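Local coordinates for DNA repair protein rad60 (Schizosaccharomyces pombe, PDB 3GOE) that is required for recombinational repair of DNA double-strand breaks arising in replication or after irradiation, this piece being its SUMO-like domain, at residues L9-L14 and L71-Q76; E20-S25 and K37-E42; K33-R38 and I51-E56. One frame throughout, in Å; residues are numbered along the deposited sequence.

Contact 1 (L9-L14 and L71-Q76); sequences LITLLL and LEDEDQ
Leu71 meets strand 9-14 from the interior side of the sheet, its CD1 lying 4.2 Å from Leu12 CD1 with the two side chains set roughly perpendicular, while Ile10 CD1 reaches its CB. A branched apolar residue suits this place, since Phe55 and Val77 also pack on Leu71. Glu72 opens a type II turn that ends at Asp75, and its carbonyl carbon backs onto Ile10 CD1. Asp73 bonds the strand through its side chain. With CG anti to the backbone N (chi1 -173°), the carboxylate is carried toward the strand, and OD2 takes the Thr11 N-H nearly along its C-O axis at 2.8 Å, in an almost straight bond, 177° at the hydrogen. A water links this same oxygen to Thr11 OG1 and Glu74 OE2. Glu74 N then gives its hydrogen to Thr11 O at 2.7 Å, in the carbonyl plane, and the side chain bends at chi2 so that OE1 can pair with Arg23. Asp75 turns OD2 back to Glu72 N, which approaches from above the carboxylate plane and ties the turn to itself, while Asp75 O receives Leu13 N at 3.0 Å. At Gln76 the parallel pairing of strand 76-80 with strand 9-16 begins: its side chain runs beside that of Leu13, and OE1 goes on to Arg15. Both backbone polar groups of Thr11 are thus satisfied by the turn before regular pairing starts, and the acidic cluster at the surface probably owes part of its stability to the water and to Arg23.

Contact 2 (E20-S25 and K37-E42); sequences EDLRLS and KRYCTE. With CA (calcium ion), chain B.
Leu22 and Tyr39 form the heart of the close-packed part of this contact, where strand 22-25 lies under helix 37-42. Tyr39 has its CG anti to the backbone N (chi1 171°), which sends the ring off the helix toward the start of the strand, and Leu22 CB sits at the ring edge, 3.8 Å from CE1. At the end of the ring the OH donates to Glu20 O at 2.6 Å, reaching the carbonyl from a position tilted 33° out of its plane; Ser19 OG is a second partner of the hydroxyl. Tyrosine fits here because the ring is apolar along its length, with Ile45 and Leu14 also against it, yet carries a polar end for the loop backbone. Leu22 CD2 presses on Glu42 CB at 3.5 Å, so the acid lends its aliphatic root to the packing. Buried Leu24 completes this part, its CD2 4.0 Å from both Tyr39 N and Arg38 CG, with Leu14 and Leu35 also against it.

The solvent side is looser. Beyond CG the arginine chain bends twice on its way to the guanidinium group, and Glu20 and the Glu42 carboxylate lie toward solvent. The Asp21 side chain leaves the backbone away from the helix, and its OD1 binds the calcium ion at 2.3 Å, together with Ser16 O, Ser19 O and a water.

Strand and helix axes pass 10.0 Å apart at 125°, and the calcium is held in the turn joining strands 9-16 and 22-27. A beta hairpin with a helix laid across it is characteristic of the ubiquitin-like beta-grasp fold, to which SUMO belongs.

Contact 3 (K33-R38 and I51-E56); sequences KDLIKR and IRLEFE
Ile36 is the bump at the centre of this contact, driven from helix 33-38 into the hollow between Ile51 and Leu53, which project toward it from the opposing segment. Its two branches divide the work. The methyl CG2 meets the equivalent methyl of Ile51, CG2 to CG2 at 3.7 Å, the two side chains running antiparallel alongside one another. The longer branch goes the other way: CG1 lies against Leu53 CG, also at 3.7 Å, and CD1 continues past it until it rests on the backbone, 3.7 Å from Ile51 O. Because CG1 stands anti to the carbonyl carbon (chi1 -60°) and CG2 anti to the backbone N, the branches straddle the gap, a shape that the beta-branched isoleucine provides and a linear chain does not. In the beta-grasp fold of ubiquitin and SUMO the helix lies across one face of a mixed sheet, and this is the place where helix 32-43 rests on strand 52-55; the axes of 33-38 and 52-55 pass 9.2 Å apart at 112°. Cut back to an alanine here, Ile36 loses both branches, which would probably open a gap between Ile51 and Leu53 and leave the Leu53 branches freer to turn. Leu53 is itself a forked knob. Its CD1 fits between Ile36 CG1 and Leu35, whose CD2 approaches to 3.5 Å, while CD2 stays beside Ile36 CG1 at 4.0 Å. Leucine serves well here, one methyl of the fork filling the notch between two helix residues and the other flanking Ile36. Around this contact Val79 of the adjoining strand touches both Ile51 and Leu53, Phe47 packs on Ile36, and Leu24 and Ile26 pack on Leu35.

How the contacts relate
The three contacts hold one SUMO-like domain together around helix 32-43 and the mixed sheet. Contacts 2 and 3 share Lys37 and Arg38, with centres 9 Å apart, and join through Cys40 SG to Ile51 CD1 (3.6 Å) and Leu24 CD2 to Leu35 CD1 (3.9 Å). Contact 1 lies about 12 Å, centre to centre, from each of the others. It reaches contact 2 by pairing of neighbouring strands, with Leu14 N 2.8 Å from Leu22 O, and contact 3 where Leu71 CD2 lies 3.6 Å from Phe55 CD1. The calcium ion belongs to contact 2, about 9 Å from the side chain of Leu13 and about 12 Å from that of Leu53.

Contact 1 (L9-L14 and L71-Q76)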
loop_
_atom_site.group_PDB
_atom_site.type_symbol
_atom_site.label_atom_id
_atom_site.label_comp_id
_atom_site.label_asym_id
_atom_site.label_seq_id
_atom_site.Cartn_x
_atom_site.Cartn_y
_atom_site.Cartn_z
ATOM N N LEU A 9 -3.960 -10.547 5.834
ATOM C CA LEU A 9 -3.929 -9.804 4.566
ATOM C C LEU A 9 -5.132 -8.905 4.395
ATOM O O LEU A 9 -6.262 -9.252 4.774
ATOM C CB LEU A 9 -3.894 -10.750 3.340
ATOM C CG LEU A 9 -2.713 -11.675 3.235
ATOM C CD1 LEU A 9 -2.797 -12.414 1.919
ATOM C CD2 LEU A 9 -1.383 -10.995 3.353
ATOM N N ILE A 10 -4.894 -7.772 3.739
ATOM C CA ILE A 10 -5.981 -7.012 3.099
ATOM C C ILE A 10 -5.615 -6.849 1.614
ATOM O O ILE A 10 -4.446 -6.809 1.232
ATOM C CB ILE A 10 -6.252 -5.655 3.762
ATOM C CG1 ILE A 10 -5.077 -4.680 3.708
ATOM C CG2 ILE A 10 -6.787 -5.874 5.218
ATOM C CD1 ILE A 10 -5.410 -3.311 4.260
ATOM N N THR A 11 -6.652 -6.736 0.787
ATOM C CA THR A 11 -6.481 -6.447 -0.624
ATOM C C THR A 11 -6.580 -4.931 -0.829
ATOM O O THR A 11 -7.542 -4.335 -0.338
ATOM C CB THR A 11 -7.490 -7.216 -1.486
ATOM O OG1 THR A 11 -7.363 -8.598 -1.209
ATOM C CG2 THR A 11 -7.241 -6.982 -2.980
ATOM N N LEU A 12 -5.661 -4.354 -1.565
ATOM C CA LEU A 12 -5.647 -2.935 -1.895
ATOM C C LEU A 12 -5.484 -2.765 -3.383
ATOM O O LEU A 12 -4.711 -3.475 -4.020
ATOM C CB LEU A 12 -4.519 -2.197 -1.166
ATOM C CG LEU A 12 -4.611 -2.142 0.332
ATOM C CD1 LEU A 12 -3.280 -1.588 0.919
ATOM C CD2 LEU A 12 -5.813 -1.361 0.868
ATOM N N LEU A 13 -6.166 -1.762 -3.940
ATOM C CA LEU A 13 -5.961 -1.339 -5.301
ATOM C C LEU A 13 -5.048 -0.124 -5.302
ATOM O O LEU A 13 -5.367 0.901 -4.708
ATOM C CB LEU A 13 -7.276 -1.009 -5.962
ATOM C CG LEU A 13 -7.200 -0.397 -7.354
ATOM C CD1 LEU A 13 -6.534 -1.306 -8.331
ATOM C CD2 LEU A 13 -8.607 -0.032 -7.783
ATOM N N LEU A 14 -3.902 -0.257 -5.953
ATOM C CA LEU A 14 -2.929 0.846 -6.123
ATOM C C LEU A 14 -3.056 1.362 -7.558
ATOM O O LEU A 14 -2.711 0.677 -8.504
ATOM C CB LEU A 14 -1.515 0.398 -5.821
ATOM C CG LEU A 14 -1.099 0.470 -4.355
ATOM C CD1 LEU A 14 -2.022 -0.330 -3.459
ATOM C CD2 LEU A 14 0.340 0.117 -4.148
ATOM N N LEU A 71 -6.535 2.328 6.435
ATOM C CA LEU A 71 -6.794 1.421 5.320
ATOM C C LEU A 71 -7.563 0.188 5.761
ATOM O O LEU A 71 -7.309 -0.379 6.824
ATOM C CB LEU A 71 -5.437 1.015 4.683
ATOM C CG LEU A 71 -4.682 2.109 3.933
ATOM C CD1 LEU A 71 -3.284 1.620 3.605
ATOM C CD2 LEU A 71 -5.448 2.554 2.737
ATOM N N GLU A 72 -8.481 -0.220 4.902
ATOM C CA GLU A 72 -9.237 -1.420 5.121
ATOM C C GLU A 72 -9.251 -2.260 3.826
ATOM O O GLU A 72 -8.887 -1.794 2.742
ATOM C CB GLU A 72 -10.691 -1.106 5.510
ATOM C CG GLU A 72 -10.783 -0.314 6.820
ATOM C CD GLU A 72 -12.114 0.398 6.973
ATOM O OE1 GLU A 72 -13.069 0.119 6.199
ATOM O OE2 GLU A 72 -12.284 1.256 7.866
ATOM N N ASP A 73 -9.680 -3.486 3.966
ATOM C CA ASP A 73 -9.769 -4.346 2.843
ATOM C C ASP A 73 -10.601 -3.749 1.701
ATOM O O ASP A 73 -11.681 -3.197 1.925
ATOM C CB ASP A 73 -10.401 -5.663 3.333
ATOM C CG ASP A 73 -10.398 -6.735 2.260
ATOM O OD1 ASP A 73 -11.469 -7.271 1.929
ATOM O OD2 ASP A 73 -9.318 -7.057 1.738
ATOM N N GLU A 74 -10.084 -3.840 0.483
ATOM C CA GLU A 74 -10.662 -3.357 -0.755
ATOM C C GLU A 74 -10.574 -1.837 -0.899
ATOM O O GLU A 74 -11.171 -1.291 -1.822
ATOM C CB GLU A 74 -12.085 -3.911 -1.005
ATOM C CG GLU A 74 -12.073 -5.422 -1.159
ATOM C CD GLU A 74 -11.580 -6.117 -2.384
ATOM O OE1 GLU A 74 -11.122 -5.467 -3.361
ATOM O OE2 GLU A 74 -11.620 -7.398 -2.459
ATOM N N ASP A 75 -9.814 -1.122 -0.058
ATOM C CA ASP A 75 -9.558 0.248 -0.249
ATOM C C ASP A 75 -8.624 0.488 -1.452
ATOM O O ASP A 75 -7.967 -0.443 -1.932
ATOM C CB ASP A 75 -9.006 0.937 0.988
ATOM C CG ASP A 75 -10.071 1.331 1.969
ATOM O OD1 ASP A 75 -11.257 1.496 1.611
ATOM O OD2 ASP A 75 -9.734 1.531 3.183
ATOM N N GLN A 76 -8.642 1.744 -1.898
ATOM C CA GLN A 76 -7.827 2.136 -3.012
ATOM C C GLN A 76 -6.945 3.316 -2.612
ATOM O O GLN A 76 -7.357 4.133 -1.822
ATOM C CB GLN A 76 -8.629 2.456 -4.260
ATOM C CG GLN A 76 -9.669 3.491 -4.075
ATOM C CD GLN A 76 -10.669 3.367 -5.232
ATOM O OE1 GLN A 76 -10.289 3.311 -6.389
ATOM N NE2 GLN A 76 -11.987 3.378 -4.925
HETATM O O HOH W 1 -10.062 -8.918 -0.407
#

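Contact 2 (E20-S25 and K37-E42)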
loop_
_atom_site.group_PDB
_atom_site.type_symbol
_atom_site.label_atom_id
_atom_site.label_comp_id
_atom_site.label_asym_id
_atom_site.label_seq_id
_atom_site.Cartn_x
_atom_site.Cartn_y
_atom_site.Cartn_z
ATOM N N GLU A 20 1.812 1.055 -13.900
ATOM C CA GLU A 20 0.785 0.001 -13.966
ATOM C C GLU A 20 0.001 -0.027 -12.673
ATOM O O GLU A 20 0.563 -0.078 -11.590
ATOM C CB GLU A 20 1.370 -1.393 -14.210
ATOM C CG GLU A 20 0.403 -2.589 -14.276
ATOM C CD GLU A 20 0.998 -3.980 -14.380
ATOM O OE1 GLU A 20 2.248 -4.134 -14.245
ATOM O OE2 GLU A 20 0.333 -5.047 -14.637
ATOM N N ASP A 21 -1.306 0.007 -12.786
ATOM C CA ASP A 21 -2.133 -0.144 -11.611
ATOM C C ASP A 21 -1.951 -1.563 -11.139
ATOM O O ASP A 21 -1.569 -2.411 -11.970
ATOM C CB ASP A 21 -3.590 0.137 -11.970
ATOM C CG ASP A 21 -3.865 1.546 -12.415
ATOM O OD1 ASP A 21 -2.979 2.415 -12.423
ATOM O OD2 ASP A 21 -5.038 1.734 -12.777
ATOM N N LEU A 22 -2.171 -1.808 -9.858
ATOM C CA LEU A 22 -1.963 -3.134 -9.308
ATOM C C LEU A 22 -2.911 -3.391 -8.139
ATOM O O LEU A 22 -2.959 -2.594 -7.236
ATOM C CB LEU A 22 -0.513 -3.246 -8.857
ATOM C CG LEU A 22 -0.099 -4.614 -8.314
ATOM C CD1 LEU A 22 -0.075 -5.620 -9.438
ATOM C CD2 LEU A 22 1.245 -4.591 -7.575
ATOM N N ARG A 23 -3.523 -4.531 -8.119
ATOM C CA ARG A 23 -4.261 -4.994 -6.992
ATOM C C ARG A 23 -3.321 -5.981 -6.169
ATOM O O ARG A 23 -2.810 -6.913 -6.746
ATOM C CB ARG A 23 -5.549 -5.498 -7.609
ATOM C CG ARG A 23 -6.708 -5.449 -6.684
ATOM C CD ARG A 23 -7.802 -6.276 -7.454
ATOM N NE ARG A 23 -8.577 -5.254 -8.074
ATOM C CZ ARG A 23 -9.371 -4.555 -7.261
ATOM N NH1 ARG A 23 -9.475 -4.825 -5.965
ATOM N NH2 ARG A 23 -10.053 -3.613 -7.793
ATOM N N LEU A 24 -3.046 -5.729 -4.911
ATOM C CA LEU A 24 -2.112 -6.476 -4.043
ATOM C C LEU A 24 -2.814 -6.976 -2.818
ATOM O O LEU A 24 -3.709 -6.303 -2.350
ATOM C CB LEU A 24 -0.839 -5.662 -3.535
ATOM C CG LEU A 24 -0.054 -4.954 -4.499
ATOM C CD1 LEU A 24 -0.772 -3.672 -4.925
ATOM C CD2 LEU A 24 1.223 -4.596 -3.785
ATOM N N SER A 25 -2.400 -8.108 -2.296
ATOM C CA SER A 25 -2.912 -8.605 -1.024
ATOM C C SER A 25 -1.689 -8.596 -0.117
ATOM O O SER A 25 -0.726 -9.336 -0.269
ATOM C CB SER A 25 -3.496 -9.962 -1.182
ATOM O OG SER A 25 -2.677 -10.854 -1.910
ATOM N N LYS A 37 7.553 -0.834 -1.687
ATOM C CA LYS A 37 8.597 -1.705 -2.187
ATOM C C LYS A 37 7.998 -2.901 -2.940
ATOM O O LYS A 37 8.528 -3.320 -3.970
ATOM C CB LYS A 37 9.511 -2.212 -1.076
ATOM C CG LYS A 37 10.429 -1.167 -0.505
ATOM C CD LYS A 37 11.288 -1.754 0.627
ATOM C CE LYS A 37 12.345 -0.815 1.122
ATOM N NZ LYS A 37 13.109 -1.482 2.191
ATOM N N ARG A 38 6.953 -3.489 -2.392
ATOM C CA ARG A 38 6.302 -4.647 -3.016
ATOM C C ARG A 38 5.613 -4.235 -4.316
ATOM O O ARG A 38 5.708 -4.944 -5.317
ATOM C CB ARG A 38 5.340 -5.281 -2.012
ATOM C CG ARG A 38 4.597 -6.476 -2.592
ATOM C CD ARG A 38 5.457 -7.641 -3.002
ATOM N NE ARG A 38 6.253 -8.234 -1.941
ATOM C CZ ARG A 38 5.806 -9.121 -1.056
ATOM N NH1 ARG A 38 4.559 -9.510 -1.038
ATOM N NH2 ARG A 38 6.637 -9.638 -0.121
ATOM N N TYR A 39 4.915 -3.108 -4.319
ATOM C CA TYR A 39 4.363 -2.581 -5.554
ATOM C C TYR A 39 5.451 -2.483 -6.634
ATOM O O TYR A 39 5.276 -2.905 -7.775
ATOM C CB TYR A 39 3.702 -1.206 -5.296
ATOM C CG TYR A 39 3.314 -0.539 -6.588
ATOM C CD1 TYR A 39 2.155 -0.903 -7.274
ATOM C CD2 TYR A 39 4.102 0.460 -7.125
ATOM C CE1 TYR A 39 1.813 -0.280 -8.471
ATOM C CE2 TYR A 39 3.755 1.035 -8.332
ATOM C CZ TYR A 39 2.619 0.680 -9.003
ATOM O OH TYR A 39 2.331 1.269 -10.216
ATOM N N CYS A 40 6.589 -1.903 -6.239
ATOM C CA CYS A 40 7.652 -1.673 -7.211
ATOM C C CYS A 40 8.206 -2.979 -7.759
ATOM O O CYS A 40 8.488 -3.044 -8.978
ATOM C CB CYS A 40 8.784 -0.839 -6.593
ATOM S SG CYS A 40 8.318 0.892 -6.319
ATOM N N THR A 41 8.430 -3.993 -6.944
ATOM C CA THR A 41 8.920 -5.258 -7.490
ATOM C C THR A 41 7.827 -5.936 -8.324
ATOM O O THR A 41 8.191 -6.638 -9.309
ATOM C CB THR A 41 9.482 -6.205 -6.443
ATOM O OG1 THR A 41 8.564 -6.515 -5.405
ATOM C CG2 THR A 41 10.754 -5.684 -5.785
ATOM N N GLU A 42 6.581 -5.779 -8.023
ATOM C CA GLU A 42 5.522 -6.434 -8.792
ATOM C C GLU A 42 5.364 -5.806 -10.157
ATOM O O GLU A 42 5.135 -6.508 -11.148
ATOM C CB GLU A 42 4.195 -6.379 -8.023
ATOM C CG GLU A 42 4.126 -7.281 -6.825
ATOM C CD GLU A 42 4.106 -8.721 -7.238
ATOM O OE1 GLU A 42 3.352 -9.067 -8.142
ATOM O OE2 GLU A 42 4.850 -9.544 -6.746
HETATM CA CA CA B . -2.126 3.379 -14.359
HETATM O O HOH W 2 -0.979 3.916 -16.109
HETATM O O HOH W 3 -3.593 4.374 -14.269
#

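Contact 3 (K33-R38 and I51-E56)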
loop_
_atom_site.group_PDB
_atom_site.type_symbol
_atom_site.label_atom_id
_atom_site.label_comp_id
_atom_site.label_asym_id
_atom_site.label_seq_id
_atom_site.Cartn_x
_atom_site.Cartn_y
_atom_site.Cartn_z
ATOM N N LYS A 33 5.952 1.821 3.586
ATOM C CA LYS A 33 7.149 1.701 2.749
ATOM C C LYS A 33 7.266 0.292 2.185
ATOM O O LYS A 33 7.605 0.119 1.007
ATOM C CB LYS A 33 8.404 2.075 3.558
ATOM C CG LYS A 33 9.641 2.131 2.679
ATOM C CD LYS A 33 10.844 2.508 3.468
ATOM C CE LYS A 33 11.120 3.950 3.646
ATOM N NZ LYS A 33 12.591 3.936 4.042
ATOM N N ASP A 34 7.010 -0.730 2.971
ATOM C CA ASP A 34 7.035 -2.104 2.528
ATOM C C ASP A 34 6.039 -2.282 1.367
ATOM O O ASP A 34 6.322 -2.953 0.374
ATOM C CB ASP A 34 6.670 -3.056 3.645
ATOM C CG ASP A 34 7.660 -3.259 4.749
ATOM O OD1 ASP A 34 8.888 -3.163 4.488
ATOM O OD2 ASP A 34 7.222 -3.596 5.867
ATOM N N LEU A 35 4.818 -1.738 1.523
ATOM C CA LEU A 35 3.806 -1.806 0.479
ATOM C C LEU A 35 4.329 -1.191 -0.818
ATOM O O LEU A 35 4.137 -1.753 -1.902
ATOM C CB LEU A 35 2.535 -1.114 0.981
ATOM C CG LEU A 35 1.404 -0.921 -0.032
ATOM C CD1 LEU A 35 0.978 -2.225 -0.706
ATOM C CD2 LEU A 35 0.236 -0.226 0.660
ATOM N N ILE A 36 4.995 -0.030 -0.707
ATOM C CA ILE A 36 5.582 0.578 -1.886
ATOM C C ILE A 36 6.645 -0.269 -2.505
ATOM O O ILE A 36 6.714 -0.459 -3.731
ATOM C CB ILE A 36 6.095 2.022 -1.570
ATOM C CG1 ILE A 36 4.971 2.921 -1.099
ATOM C CG2 ILE A 36 6.771 2.598 -2.790
ATOM C CD1 ILE A 36 5.460 4.240 -0.506
ATOM N N LYS A 37 7.553 -0.834 -1.687
ATOM C CA LYS A 37 8.597 -1.705 -2.187
ATOM C C LYS A 37 7.998 -2.901 -2.940
ATOM O O LYS A 37 8.528 -3.320 -3.970
ATOM C CB LYS A 37 9.511 -2.212 -1.076
ATOM C CG LYS A 37 10.429 -1.167 -0.505
ATOM C CD LYS A 37 11.288 -1.754 0.627
ATOM C CE LYS A 37 12.345 -0.815 1.122
ATOM N NZ LYS A 37 13.109 -1.482 2.191
ATOM N N ARG A 38 6.953 -3.489 -2.392
ATOM C CA ARG A 38 6.302 -4.647 -3.016
ATOM C C ARG A 38 5.613 -4.235 -4.316
ATOM O O ARG A 38 5.708 -4.944 -5.317
ATOM C CB ARG A 38 5.340 -5.281 -2.012
ATOM C CG ARG A 38 4.597 -6.476 -2.592
ATOM C CD ARG A 38 5.457 -7.641 -3.002
ATOM N NE ARG A 38 6.253 -8.234 -1.941
ATOM C CZ ARG A 38 5.806 -9.121 -1.056
ATOM N NH1 ARG A 38 4.559 -9.510 -1.038
ATOM N NH2 ARG A 38 6.637 -9.638 -0.121
ATOM N N ILE A 51 8.778 8.100 -3.797
ATOM C CA ILE A 51 7.449 7.571 -4.131
ATOM C C ILE A 51 6.585 7.691 -2.895
ATOM O O ILE A 51 7.018 7.376 -1.786
ATOM C CB ILE A 51 7.521 6.101 -4.581
ATOM C CG1 ILE A 51 8.454 5.930 -5.800
ATOM C CG2 ILE A 51 6.112 5.555 -4.839
ATOM C CD1 ILE A 51 8.723 4.458 -6.155
ATOM N N ARG A 52 5.340 8.148 -3.054
ATOM C CA ARG A 52 4.398 8.297 -1.986
ATOM C C ARG A 52 3.073 7.624 -2.340
ATOM O O ARG A 52 2.728 7.482 -3.504
ATOM C CB ARG A 52 4.129 9.770 -1.642
ATOM C CG ARG A 52 5.286 10.575 -1.144
ATOM C CD ARG A 52 4.938 12.016 -0.806
ATOM N NE ARG A 52 4.287 12.624 -1.956
ATOM C CZ ARG A 52 4.698 13.636 -2.697
ATOM N NH1 ARG A 52 3.918 14.008 -3.711
ATOM N NH2 ARG A 52 5.830 14.310 -2.483
ATOM N N LEU A 53 2.344 7.241 -1.301
ATOM C CA LEU A 53 0.971 6.786 -1.427
ATOM C C LEU A 53 0.013 7.789 -0.833
ATOM O O LEU A 53 0.267 8.283 0.251
ATOM C CB LEU A 53 0.719 5.449 -0.751
ATOM C CG LEU A 53 1.530 4.276 -1.211
ATOM C CD1 LEU A 53 1.120 3.004 -0.485
ATOM C CD2 LEU A 53 1.493 4.061 -2.720
ATOM N N GLU A 54 -1.025 8.116 -1.574
ATOM C CA GLU A 54 -2.094 9.025 -1.120
ATOM C C GLU A 54 -3.381 8.241 -0.915
ATOM O O GLU A 54 -3.759 7.456 -1.784
ATOM C CB GLU A 54 -2.295 10.161 -2.121
ATOM C CG GLU A 54 -3.358 11.240 -1.918
ATOM C CD GLU A 54 -2.997 12.357 -2.896
ATOM O OE1 GLU A 54 -1.902 12.964 -2.808
ATOM O OE2 GLU A 54 -3.866 12.606 -3.768
ATOM N N PHE A 55 -3.999 8.493 0.211
ATOM C CA PHE A 55 -5.248 7.829 0.584
ATOM C C PHE A 55 -6.235 8.900 0.939
ATOM O O PHE A 55 -5.973 9.664 1.858
ATOM C CB PHE A 55 -5.021 6.875 1.731
ATOM C CG PHE A 55 -6.261 6.173 2.231
ATOM C CD1 PHE A 55 -7.118 5.493 1.383
ATOM C CD2 PHE A 55 -6.612 6.254 3.537
ATOM C CE1 PHE A 55 -8.293 4.856 1.790
ATOM C CE2 PHE A 55 -7.688 5.591 4.039
ATOM C CZ PHE A 55 -8.564 4.920 3.192
ATOM N N GLU A 56 -7.333 8.992 0.181
ATOM C CA GLU A 56 -8.335 10.017 0.425
ATOM C C GLU A 56 -7.713 11.381 0.497
ATOM O O GLU A 56 -8.045 12.264 1.296
ATOM C CB GLU A 56 -9.100 9.629 1.715
ATOM C CG GLU A 56 -9.834 8.319 1.420
ATOM C CD GLU A 56 -10.425 7.637 2.635
ATOM O OE1 GLU A 56 -9.778 7.444 3.699
ATOM O OE2 GLU A 56 -11.614 7.271 2.435
#